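Local coordinates for uncharacterized protein lp_2219 (Lactobacillus plantarum, PDB 3HFQ), which is of unknown function but adopts the seven-bladed beta-propeller fold of the lactonase family, so it may act on a sugar lactone, at residues G8-K13 / F287-D292; I18-L23 / D71-H76; I157-D162 / A204-S209; L192-S195 / Y200-L203. The protein carries 1 engineered substitution. All coordinates share one frame; numbering follows the deposited sequence.

Contact 1 of 4, residues G8-K13 / F287-D292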
loop_
_atom_site.group_PDB
_atom_site.type_symbol
_atom_site.label_atom_id
_atom_site.label_comp_id
_atom_site.label_asym_id
_atom_site.label_seq_id
_atom_site.Cartn_x
_atom_site.Cartn_y
_atom_site.Cartn_z
ATOM N N GLY A 8 6.974 -3.940 7.489
ATOM C CA GLY A 8 6.588 -2.775 8.267
ATOM C C GLY A 8 5.660 -3.293 9.352
ATOM O O GLY A 8 5.018 -4.327 9.168
ATOM N N THR A 9 5.582 -2.596 10.479
ATOM C CA THR A 9 4.740 -3.054 11.579
ATOM C C THR A 9 4.220 -1.919 12.438
ATOM O O THR A 9 4.553 -0.753 12.237
ATOM C CB THR A 9 5.535 -3.938 12.558
ATOM O OG1 THR A 9 6.458 -3.109 13.281
ATOM C CG2 THR A 9 6.318 -5.017 11.821
ATOM N N TYR A 10 3.391 -2.302 13.404
ATOM C CA TYR A 10 2.866 -1.401 14.417
ATOM C C TYR A 10 3.770 -1.826 15.564
ATOM O O TYR A 10 4.290 -2.943 15.548
ATOM C CB TYR A 10 1.427 -1.754 14.778
ATOM C CG TYR A 10 0.379 -0.958 14.047
ATOM C CD1 TYR A 10 0.093 0.355 14.413
ATOM C CD2 TYR A 10 -0.325 -1.518 12.985
ATOM C CE1 TYR A 10 -0.888 1.088 13.746
ATOM C CE2 TYR A 10 -1.300 -0.798 12.313
ATOM C CZ TYR A 10 -1.575 0.505 12.694
ATOM O OH TYR A 10 -2.552 1.212 12.033
ATOM N N THR A 11 3.976 -0.959 16.546
ATOM C CA THR A 11 4.818 -1.325 17.679
ATOM C C THR A 11 4.070 -1.031 18.969
ATOM O O THR A 11 4.554 -0.299 19.831
ATOM C CB THR A 11 6.146 -0.549 17.665
ATOM O OG1 THR A 11 5.883 0.858 17.603
ATOM C CG2 THR A 11 6.983 -0.962 16.462
ATOM N N LYS A 12 2.884 -1.618 19.086
ATOM C CA LYS A 12 2.031 -1.427 20.251
ATOM C C LYS A 12 2.076 -2.601 21.226
ATOM O O LYS A 12 1.607 -2.482 22.358
ATOM C CB LYS A 12 0.585 -1.189 19.801
ATOM C CG LYS A 12 0.400 0.066 18.954
ATOM C CD LYS A 12 -1.057 0.294 18.559
ATOM C CE LYS A 12 -1.540 -0.726 17.535
ATOM N NZ LYS A 12 -2.919 -0.419 17.045
ATOM N N LYS A 13 2.638 -3.727 20.796
ATOM C CA LYS A 13 2.714 -4.904 21.657
ATOM C C LYS A 13 4.106 -5.512 21.807
ATOM O O LYS A 13 4.717 -5.408 22.872
ATOM C CB LYS A 13 1.734 -5.979 21.169
ATOM C CG LYS A 13 0.270 -5.583 21.330
ATOM C CD LYS A 13 -0.687 -6.698 20.927
ATOM C CE LYS A 13 -0.742 -6.886 19.420
ATOM N NZ LYS A 13 -1.720 -7.943 19.035
ATOM N N PHE A 287 -6.492 -10.490 9.857
ATOM C CA PHE A 287 -6.254 -9.144 9.350
ATOM C C PHE A 287 -5.048 -8.916 8.440
ATOM O O PHE A 287 -4.065 -8.283 8.833
ATOM C CB PHE A 287 -6.222 -8.145 10.515
ATOM C CG PHE A 287 -7.562 -7.522 10.807
ATOM C CD1 PHE A 287 -8.691 -8.319 10.974
ATOM C CD2 PHE A 287 -7.697 -6.140 10.896
ATOM C CE1 PHE A 287 -9.938 -7.747 11.224
ATOM C CE2 PHE A 287 -8.941 -5.559 11.147
ATOM C CZ PHE A 287 -10.062 -6.366 11.311
ATOM N N PRO A 288 -5.114 -9.434 7.202
ATOM C CA PRO A 288 -4.039 -9.283 6.216
ATOM C C PRO A 288 -4.069 -7.868 5.619
ATOM O O PRO A 288 -4.708 -7.627 4.591
ATOM C CB PRO A 288 -4.364 -10.360 5.183
ATOM C CG PRO A 288 -5.876 -10.441 5.253
ATOM C CD PRO A 288 -6.113 -10.417 6.741
ATOM N N ARG A 289 -3.360 -6.947 6.265
ATOM C CA ARG A 289 -3.316 -5.552 5.834
ATOM C C ARG A 289 -2.447 -5.287 4.606
ATOM O O ARG A 289 -2.643 -4.291 3.911
ATOM C CB ARG A 289 -2.863 -4.675 7.006
ATOM C CG ARG A 289 -2.878 -3.174 6.739
ATOM C CD ARG A 289 -2.904 -2.411 8.059
ATOM N NE ARG A 289 -2.533 -1.006 7.905
ATOM C CZ ARG A 289 -3.061 -0.014 8.610
ATOM N NH1 ARG A 289 -3.993 -0.267 9.519
ATOM N NH2 ARG A 289 -2.651 1.233 8.416
ATOM N N ASP A 290 -1.485 -6.163 4.333
ATOM C CA ASP A 290 -0.643 -5.975 3.156
ATOM C C ASP A 290 -0.064 -7.295 2.669
ATOM O O ASP A 290 0.010 -8.272 3.414
ATOM C CB ASP A 290 0.494 -4.984 3.449
ATOM C CG ASP A 290 1.160 -4.464 2.179
ATOM O OD1 ASP A 290 0.493 -4.438 1.123
ATOM O OD2 ASP A 290 2.344 -4.061 2.237
ATOM N N PHE A 291 0.341 -7.302 1.406
ATOM C CA PHE A 291 0.928 -8.466 0.762
ATOM C C PHE A 291 1.488 -7.968 -0.560
ATOM O O PHE A 291 1.224 -6.837 -0.956
ATOM C CB PHE A 291 -0.147 -9.525 0.469
ATOM C CG PHE A 291 -1.098 -9.140 -0.642
ATOM C CD1 PHE A 291 -2.192 -8.312 -0.392
ATOM C CD2 PHE A 291 -0.867 -9.566 -1.951
ATOM C CE1 PHE A 291 -3.037 -7.912 -1.423
ATOM C CE2 PHE A 291 -1.709 -9.168 -2.994
ATOM C CZ PHE A 291 -2.798 -8.337 -2.727
ATOM N N ASP A 292 2.268 -8.803 -1.237
ATOM C CA ASP A 292 2.794 -8.437 -2.544
ATOM C C ASP A 292 3.396 -9.650 -3.229
ATOM O O ASP A 292 3.740 -10.637 -2.576
ATOM C CB ASP A 292 3.853 -7.333 -2.434
ATOM C CG ASP A 292 4.111 -6.636 -3.768
ATOM O OD1 ASP A 292 3.330 -6.859 -4.724
ATOM O OD2 ASP A 292 5.085 -5.856 -3.861
#
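Tyr10 and Arg289 carry this contact by themselves, a tyrosine ring set on edge against the face of a guanidinium group. The chain arrives at the pair along the end of strand 2-9, where Gly8 is still bonded through its backbone to Val335 and Cys336. At Thr9 the strand finishes, and its OG1 reaches Ser15 and the carbonyl of Gly17. Tyr10 then sends its ring across to the second segment. Its CG stands beside the backbone N, with chi1 at -96°, well off the usual staggered value, and this swings the hydroxyl edge of the ring toward Arg289. The ring and guanidinium planes are perpendicular, 90° apart: Tyr10 CE2 sits 3.9 Å above the guanidinium plane, toward its rim, while Arg289 NH1 lies at the ring edge, in the ring plane. Tyr10 OH comes to 3.3 Å from Arg289 NH1. Arg289 gets there by stretching out from CG to NE. Further along, Lys12 bends back so that its NZ hovers 4.0 Å above one face of the Tyr10 ring, toward the rim. An alanine here would remove ring and hydroxyl and would probably leave the Arg289 guanidinium without the ring edge over its face and freer to turn. Tyr10 also packs on Val335 of strand 334-339, and Arg289 touches both Val335 and Arg259 of strand 253-259, so the pair bridges the loop leaving strand 2-9 and the approach to strand 290-293, which opens the neighbouring sheet. Strand 334-339, near the C-terminus, pairs with N-terminal strand 2-9, the "Velcro" closure known from beta-propellers.

Contact 2 of 4, residues I18-L23 / D71-H76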
loop_
_atom_site.group_PDB
_atom_site.type_symbol
_atom_site.label_atom_id
_atom_site.label_comp_id
_atom_site.label_asym_id
_atom_site.label_seq_id
_atom_site.Cartn_x
_atom_site.Cartn_y
_atom_site.Cartn_z
ATOM N N ILE A 18 11.184 -2.224 12.127
ATOM C CA ILE A 18 11.212 -2.803 10.790
ATOM C C ILE A 18 12.016 -4.099 10.781
ATOM O O ILE A 18 13.165 -4.132 11.232
ATOM C CB ILE A 18 11.837 -1.806 9.786
ATOM C CG1 ILE A 18 11.045 -0.498 9.808
ATOM C CG2 ILE A 18 11.835 -2.397 8.379
ATOM C CD1 ILE A 18 11.705 0.634 9.058
ATOM N N TYR A 19 11.407 -5.167 10.279
ATOM C CA TYR A 19 12.080 -6.458 10.204
ATOM C C TYR A 19 12.467 -6.778 8.770
ATOM O O TYR A 19 12.013 -6.123 7.831
ATOM C CB TYR A 19 11.187 -7.577 10.765
ATOM C CG TYR A 19 10.927 -7.451 12.253
ATOM C CD1 TYR A 19 9.966 -6.564 12.736
ATOM C CD2 TYR A 19 11.688 -8.169 13.180
ATOM C CE1 TYR A 19 9.768 -6.387 14.102
ATOM C CE2 TYR A 19 11.500 -7.997 14.554
ATOM C CZ TYR A 19 10.538 -7.103 15.006
ATOM O OH TYR A 19 10.341 -6.916 16.353
ATOM N N GLN A 20 13.322 -7.783 8.610
ATOM C CA GLN A 20 13.757 -8.187 7.283
ATOM C C GLN A 20 13.810 -9.703 7.200
ATOM O O GLN A 20 14.102 -10.386 8.183
ATOM C CB GLN A 20 15.122 -7.568 6.953
ATOM C CG GLN A 20 16.313 -8.120 7.729
ATOM C CD GLN A 20 17.577 -7.308 7.494
ATOM O OE1 GLN A 20 17.815 -6.818 6.387
ATOM N NE2 GLN A 20 18.397 -7.172 8.530
ATOM N N GLY A 21 13.500 -10.227 6.022
ATOM C CA GLY A 21 13.511 -11.662 5.843
ATOM C C GLY A 21 14.009 -12.059 4.474
ATOM O O GLY A 21 14.459 -11.223 3.687
ATOM N N THR A 22 13.916 -13.351 4.191
ATOM C CA THR A 22 14.369 -13.885 2.924
ATOM C C THR A 22 13.372 -14.892 2.373
ATOM O O THR A 22 12.826 -15.710 3.113
ATOM C CB THR A 22 15.723 -14.598 3.092
ATOM O OG1 THR A 22 16.685 -13.677 3.620
ATOM C CG2 THR A 22 16.213 -15.143 1.756
ATOM N N LEU A 23 13.124 -14.805 1.071
ATOM C CA LEU A 23 12.246 -15.745 0.390
ATOM C C LEU A 23 13.186 -16.590 -0.467
ATOM O O LEU A 23 13.858 -16.070 -1.360
ATOM C CB LEU A 23 11.229 -15.002 -0.492
ATOM C CG LEU A 23 10.492 -15.770 -1.603
ATOM C CD1 LEU A 23 10.023 -17.125 -1.112
ATOM C CD2 LEU A 23 9.312 -14.934 -2.088
ATOM N N ASP A 71 22.486 -0.511 4.070
ATOM C CA ASP A 71 23.859 -0.909 3.769
ATOM C C ASP A 71 23.987 -2.380 4.144
ATOM O O ASP A 71 24.162 -2.719 5.314
ATOM C CB ASP A 71 24.845 -0.054 4.574
ATOM C CG ASP A 71 26.291 -0.470 4.369
ATOM O OD1 ASP A 71 26.598 -1.103 3.338
ATOM O OD2 ASP A 71 27.130 -0.149 5.239
ATOM N N GLY A 72 23.890 -3.249 3.143
ATOM C CA GLY A 72 23.954 -4.674 3.407
ATOM C C GLY A 72 22.714 -5.038 4.203
ATOM O O GLY A 72 21.613 -4.594 3.877
ATOM N N GLN A 73 22.889 -5.827 5.257
ATOM C CA GLN A 73 21.770 -6.236 6.102
ATOM C C GLN A 73 21.568 -5.286 7.281
ATOM O O GLN A 73 21.035 -5.681 8.319
ATOM C CB GLN A 73 21.998 -7.661 6.620
ATOM C CG GLN A 73 21.936 -8.720 5.534
ATOM C CD GLN A 73 20.525 -8.947 5.030
ATOM O OE1 GLN A 73 19.730 -9.655 5.658
ATOM N NE2 GLN A 73 20.201 -8.336 3.901
ATOM N N THR A 74 22.001 -4.038 7.124
ATOM C CA THR A 74 21.852 -3.042 8.180
ATOM C C THR A 74 21.237 -1.760 7.628
ATOM O O THR A 74 21.171 -1.565 6.415
ATOM C CB THR A 74 23.210 -2.686 8.836
ATOM O OG1 THR A 74 24.063 -2.052 7.875
ATOM C CG2 THR A 74 23.892 -3.939 9.367
ATOM N N ALA A 75 20.791 -0.893 8.531
ATOM C CA ALA A 75 20.175 0.375 8.160
ATOM C C ALA A 75 20.755 1.507 9.003
ATOM O O ALA A 75 20.946 1.360 10.210
ATOM C CB ALA A 75 18.661 0.297 8.359
ATOM N N HIS A 76 21.041 2.633 8.362
ATOM C CA HIS A 76 21.598 3.787 9.057
ATOM C C HIS A 76 20.600 4.933 8.966
ATOM O O HIS A 76 20.164 5.294 7.870
ATOM C CB HIS A 76 22.928 4.201 8.416
ATOM C CG HIS A 76 23.931 3.094 8.332
ATOM N ND1 HIS A 76 24.513 2.521 9.446
ATOM C CD2 HIS A 76 24.456 2.441 7.263
ATOM C CE1 HIS A 76 25.347 1.570 9.068
ATOM N NE2 HIS A 76 25.329 1.501 7.749
#
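The amides of Gln20 and Gln73 lie one over the other, their planes only 17° apart, in a stack between strand 17-24 and a turn that leads into strand 74-84. Gln20 reaches across with its chain extended beyond CG, CG being placed between the backbone N and the carbonyl carbon (chi1 70°). Gln73 instead folds at chi2, which brings its amide back over that of Gln20. The two OE1 atoms of Gln20 and Gln73 are 3.5 Å apart; both are acceptors, so nothing bonds them. The real link runs to the backbone: Gln20 NE2 donates to Gln73 O at 3.0 Å, almost perfectly straight at the hydrogen. Gln73 O lies in the amide plane of Gln20, while the donor stands above the plane of the carbonyl group. Gln20 OE1 meanwhile accepts from Arg4 NH2 of strand 2-9, so both ends of the amide are used and its flip is settled. A leucine in its place would keep some bulk but would probably leave the Gln73 carbonyl without this donor and Arg4 NH2 without this acceptor. The turn offered to Gln20 is well braced: Asp71 O takes both Thr74 N, at 3.1 Å, and Thr74 OG1, at 2.6 Å, while Asp71 N bonds back to Thr74 O. Gly72 supplies the positive phi of its second position. This is a two-residue type II' hairpin turn joining strands 62-71 and 74-84, and its bond from Gln20 is one link between consecutive blades of the beta-propeller.

Contact 3 of 4, residues I157-D162 / A204-S209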
loop_
_atom_site.group_PDB
_atom_site.type_symbol
_atom_site.label_atom_id
_atom_site.label_comp_id
_atom_site.label_asym_id
_atom_site.label_seq_id
_atom_site.Cartn_x
_atom_site.Cartn_y
_atom_site.Cartn_z
ATOM N N ILE A 157 -6.018 9.455 -2.508
ATOM C CA ILE A 157 -7.306 8.874 -2.134
ATOM C C ILE A 157 -7.805 9.258 -0.745
ATOM O O ILE A 157 -7.095 9.093 0.241
ATOM C CB ILE A 157 -7.232 7.334 -2.217
ATOM C CG1 ILE A 157 -6.754 6.920 -3.612
ATOM C CG2 ILE A 157 -8.592 6.723 -1.907
ATOM C CD1 ILE A 157 -6.467 5.435 -3.746
ATOM N N ASP A 158 -9.040 9.750 -0.676
ATOM C CA ASP A 158 -9.645 10.152 0.589
ATOM C C ASP A 158 -10.737 9.147 0.959
ATOM O O ASP A 158 -11.834 9.166 0.399
ATOM C CB ASP A 158 -10.257 11.552 0.462
ATOM C CG ASP A 158 -10.624 12.158 1.806
ATOM O OD1 ASP A 158 -11.026 11.408 2.716
ATOM O OD2 ASP A 158 -10.524 13.394 1.949
ATOM N N LEU A 159 -10.425 8.266 1.900
ATOM C CA LEU A 159 -11.374 7.255 2.343
ATOM C C LEU A 159 -12.554 7.896 3.066
ATOM O O LEU A 159 -13.691 7.429 2.959
ATOM C CB LEU A 159 -10.661 6.256 3.266
ATOM C CG LEU A 159 -11.491 5.165 3.950
ATOM C CD1 LEU A 159 -10.643 3.911 4.125
ATOM C CD2 LEU A 159 -12.007 5.670 5.291
ATOM N N GLY A 160 -12.277 8.977 3.787
ATOM C CA GLY A 160 -13.310 9.660 4.542
ATOM C C GLY A 160 -14.382 10.376 3.738
ATOM O O GLY A 160 -15.541 10.421 4.157
ATOM N N SER A 161 -14.013 10.928 2.587
ATOM C CA SER A 161 -14.970 11.660 1.761
ATOM C C SER A 161 -15.361 10.964 0.458
ATOM O O SER A 161 -16.070 11.543 -0.364
ATOM C CB SER A 161 -14.412 13.045 1.437
ATOM O OG SER A 161 -13.237 12.929 0.658
ATOM N N ASP A 162 -14.902 9.730 0.269
ATOM C CA ASP A 162 -15.210 8.964 -0.942
ATOM C C ASP A 162 -14.732 9.652 -2.216
ATOM O O ASP A 162 -15.458 9.706 -3.209
ATOM C CB ASP A 162 -16.719 8.708 -1.048
ATOM C CG ASP A 162 -17.212 7.696 -0.038
ATOM O OD1 ASP A 162 -16.613 6.603 0.046
ATOM O OD2 ASP A 162 -18.202 7.988 0.669
ATOM N N ALA A 204 -9.477 -0.070 -4.629
ATOM C CA ALA A 204 -10.023 -0.896 -3.566
ATOM C C ALA A 204 -10.897 -0.063 -2.639
ATOM O O ALA A 204 -10.493 1.006 -2.181
ATOM C CB ALA A 204 -8.896 -1.553 -2.780
ATOM N N GLY A 205 -12.108 -0.556 -2.394
ATOM C CA GLY A 205 -13.031 0.118 -1.504
ATOM C C GLY A 205 -13.006 -0.635 -0.190
ATOM O O GLY A 205 -13.607 -1.698 -0.062
ATOM N N GLU A 206 -12.298 -0.084 0.788
ATOM C CA GLU A 206 -12.173 -0.728 2.086
ATOM C C GLU A 206 -13.492 -1.002 2.794
ATOM O O GLU A 206 -13.800 -2.146 3.127
ATOM C CB GLU A 206 -11.300 0.117 3.022
ATOM C CG GLU A 206 -11.199 -0.471 4.427
ATOM C CD GLU A 206 -10.464 0.427 5.402
ATOM O OE1 GLU A 206 -9.336 0.853 5.085
ATOM O OE2 GLU A 206 -11.014 0.698 6.493
ATOM N N LEU A 207 -14.266 0.054 3.013
ATOM C CA LEU A 207 -15.526 -0.038 3.742
ATOM C C LEU A 207 -16.654 -0.835 3.092
ATOM O O LEU A 207 -17.500 -1.395 3.792
ATOM C CB LEU A 207 -16.011 1.376 4.077
ATOM C CG LEU A 207 -14.957 2.279 4.732
ATOM C CD1 LEU A 207 -15.530 3.676 4.938
ATOM C CD2 LEU A 207 -14.502 1.684 6.065
ATOM N N SER A 208 -16.668 -0.898 1.766
ATOM C CA SER A 208 -17.718 -1.621 1.056
ATOM C C SER A 208 -17.256 -2.973 0.516
ATOM O O SER A 208 -18.041 -3.702 -0.094
ATOM C CB SER A 208 -18.235 -0.768 -0.100
ATOM O OG SER A 208 -17.176 -0.455 -0.993
ATOM N N SER A 209 -15.991 -3.309 0.744
ATOM C CA SER A 209 -15.437 -4.570 0.254
ATOM C C SER A 209 -15.721 -4.725 -1.238
ATOM O O SER A 209 -16.301 -5.719 -1.673
ATOM C CB SER A 209 -16.034 -5.754 1.020
ATOM O OG SER A 209 -15.605 -5.742 2.371
#
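A leucine methyl rests against a carboxylate here: Leu159 CD1 is 3.5 Å from Glu206 OE1, and the same methyl lies near both oxygens and the carbon of that group. Leu159 has an unusual chi2 of 148°, away from the staggered values. Its other methyl, CD2, meets Leu207 CD1 at 4.1 Å, the two leucines crossing at about a right angle, so one side chain touches a polar neighbour with one branch and an apolar one with the other. Glu206 presents its carboxylate at the end of an extended chain, CG being anti to the backbone N (chi1 177°). The two segments are closely similar turns in adjacent propeller sheets. Each leaves the second strand of its sheet, 154-158 or 200-205, makes two helical steps, and ends on a residue with positive phi, Asp162 or Ser209, before the third strand. Leu159 and Glu206 hold equivalent places, with CA atoms 8.0 Å apart. The first turn is fastened by an Asx motif, Ser161 N donating to Asp158 OD1 at 3.0 Å from above the carboxylate plane. Glu206 OE1 forms salt bridges with Arg259 NH2 and Arg190 NE, and a phosphate ion, probably from the crystallisation liquor, lies close by. The methyl offers that carboxylate no hydrogen bond and only packs against it, while the charge is met by the two arginines.

Contact 4 of 4, residues L192-S195 / Y200-L203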
loop_
_atom_site.group_PDB
_atom_site.type_symbol
_atom_site.label_atom_id
_atom_site.label_comp_id
_atom_site.label_asym_id
_atom_site.label_seq_id
_atom_site.Cartn_x
_atom_site.Cartn_y
_atom_site.Cartn_z
ATOM N N LEU A 192 -5.137 2.043 -4.784
ATOM C CA LEU A 192 -5.392 1.742 -6.189
ATOM C C LEU A 192 -4.092 1.300 -6.845
ATOM O O LEU A 192 -3.013 1.434 -6.262
ATOM C CB LEU A 192 -5.971 2.963 -6.925
ATOM C CG LEU A 192 -5.177 4.256 -7.147
ATOM C CD1 LEU A 192 -4.057 4.047 -8.168
ATOM C CD2 LEU A 192 -6.135 5.323 -7.663
ATOM N N VAL A 193 -4.201 0.758 -8.052
ATOM C CA VAL A 193 -3.038 0.310 -8.804
ATOM C C VAL A 193 -3.370 0.468 -10.287
ATOM O O VAL A 193 -4.487 0.172 -10.712
ATOM C CB VAL A 193 -2.688 -1.173 -8.483
ATOM C CG1 VAL A 193 -3.831 -2.100 -8.909
ATOM C CG2 VAL A 193 -1.391 -1.559 -9.169
ATOM N N PHE A 194 -2.409 0.962 -11.063
ATOM C CA PHE A 194 -2.605 1.168 -12.493
ATOM C C PHE A 194 -2.153 -0.025 -13.322
ATOM O O PHE A 194 -1.263 -0.776 -12.920
ATOM C CB PHE A 194 -1.829 2.402 -12.981
ATOM C CG PHE A 194 -2.524 3.708 -12.722
ATOM C CD1 PHE A 194 -2.308 4.408 -11.542
ATOM C CD2 PHE A 194 -3.389 4.242 -13.670
ATOM C CE1 PHE A 194 -2.944 5.629 -11.313
ATOM C CE2 PHE A 194 -4.030 5.463 -13.448
ATOM C CZ PHE A 194 -3.808 6.154 -12.273
ATOM N N SER A 195 -2.768 -0.175 -14.490
ATOM C CA SER A 195 -2.429 -1.245 -15.418
ATOM C C SER A 195 -1.101 -0.882 -16.079
ATOM O O SER A 195 -0.716 0.286 -16.112
ATOM C CB SER A 195 -3.513 -1.378 -16.490
ATOM O OG SER A 195 -3.602 -0.191 -17.268
ATOM N N TYR A 200 -5.870 1.891 -17.387
ATOM C CA TYR A 200 -6.828 1.527 -16.344
ATOM C C TYR A 200 -6.246 1.550 -14.938
ATOM O O TYR A 200 -5.042 1.399 -14.744
ATOM C CB TYR A 200 -7.372 0.118 -16.612
ATOM C CG TYR A 200 -8.052 -0.028 -17.952
ATOM C CD1 TYR A 200 -9.412 0.246 -18.097
ATOM C CD2 TYR A 200 -7.328 -0.394 -19.085
ATOM C CE1 TYR A 200 -10.035 0.164 -19.342
ATOM C CE2 TYR A 200 -7.942 -0.478 -20.336
ATOM C CZ TYR A 200 -9.296 -0.195 -20.455
ATOM O OH TYR A 200 -9.905 -0.261 -21.688
ATOM N N ALA A 201 -7.124 1.745 -13.960
ATOM C CA ALA A 201 -6.728 1.740 -12.560
ATOM C C ALA A 201 -7.782 0.926 -11.827
ATOM O O ALA A 201 -8.953 0.938 -12.202
ATOM C CB ALA A 201 -6.676 3.164 -12.002
ATOM N N PHE A 202 -7.365 0.216 -10.790
ATOM C CA PHE A 202 -8.279 -0.603 -10.009
ATOM C C PHE A 202 -8.226 -0.063 -8.595
ATOM O O PHE A 202 -7.168 -0.029 -7.967
ATOM C CB PHE A 202 -7.841 -2.064 -10.103
ATOM C CG PHE A 202 -7.756 -2.554 -11.522
ATOM C CD1 PHE A 202 -8.908 -2.924 -12.217
ATOM C CD2 PHE A 202 -6.541 -2.549 -12.197
ATOM C CE1 PHE A 202 -8.846 -3.278 -13.568
ATOM C CE2 PHE A 202 -6.469 -2.899 -13.546
ATOM C CZ PHE A 202 -7.627 -3.264 -14.232
ATOM N N LEU A 203 -9.383 0.377 -8.113
ATOM C CA LEU A 203 -9.503 1.000 -6.801
ATOM C C LEU A 203 -10.160 0.115 -5.751
ATOM O O LEU A 203 -11.271 -0.379 -5.943
ATOM C CB LEU A 203 -10.306 2.294 -6.960
ATOM C CG LEU A 203 -10.700 3.120 -5.738
ATOM C CD1 LEU A 203 -9.483 3.844 -5.174
ATOM C CD2 LEU A 203 -11.771 4.124 -6.153
#
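Ser195 OG is shared by two partners: it accepts from Tyr200 N at 3.1 Å and is hydrogen-bonded as well to Asp197 OD1 in the loop between the segments. With chi1 at 63° the hydroxyl lies between the backbone N and the carbonyl carbon, which brings it round to the Tyr200 amide, at the edge of the tyrosine ring. A second bond doubles this closure, Ser195 N giving its hydrogen to Tyr200 O at 2.8 Å. Further along, Val193 and Phe202 form an antiparallel hydrogen-bonded pair. Phe202 N to Val193 O is the shorter of its two bonds, 2.9 Å, while Val193 N to Phe202 O, at 3.1 Å, is the more bent. These are the first two strands of a propeller blade, 189-194 and 200-205, joined as a beta hairpin, with Leu192-Leu203 and Phe194-Ala201 as the non-hydrogen-bonded pairs. On the face carrying those four residues, Ala201 CB sits over one face of the Phe194 ring, 4.0 Å from its centroid, in a CH-pi contact. Two residues along the same face, Leu203 CD1 reaches Leu192 CB at 4.0 Å. The other face bears Val193 and Phe202, where Val193 CG1 lies 4.2 Å from Phe202 CB and the side chains cross at a slant. Both of these residues pack on Ile245 of strand 241-247 in the following sheet. Phe194 meets the Tyr216 ring edge-to-face, and the Tyr200 ring makes a cation-pi contact with Lys215.

Overall arrangement
All four contacts belong to one seven-bladed propeller. Contact 1 spans residues far apart in sequence, bringing the end of strand 2-9 to the sheet that begins with strand 290-293, and contacts 2, 3 and 4 all fall within that span. Contacts 1 and 2 have centres about 17 Å apart and touch through Thr9 CG2 and Tyr19 CD1, 4.1 Å apart. Contacts 3 and 4 share strand 200-205, Ile157 CD1 lying 3.7 Å from Leu203 CD1. Contacts 1 and 3 are linked by Arg259, which touches Arg289 and binds Glu206; each has a side chain near a bound phosphate ion, probably from the crystallisation liquor, which may mark a pocket. Contact 2 is remote from contacts 3 and 4, about 33 and 30 Å between centres.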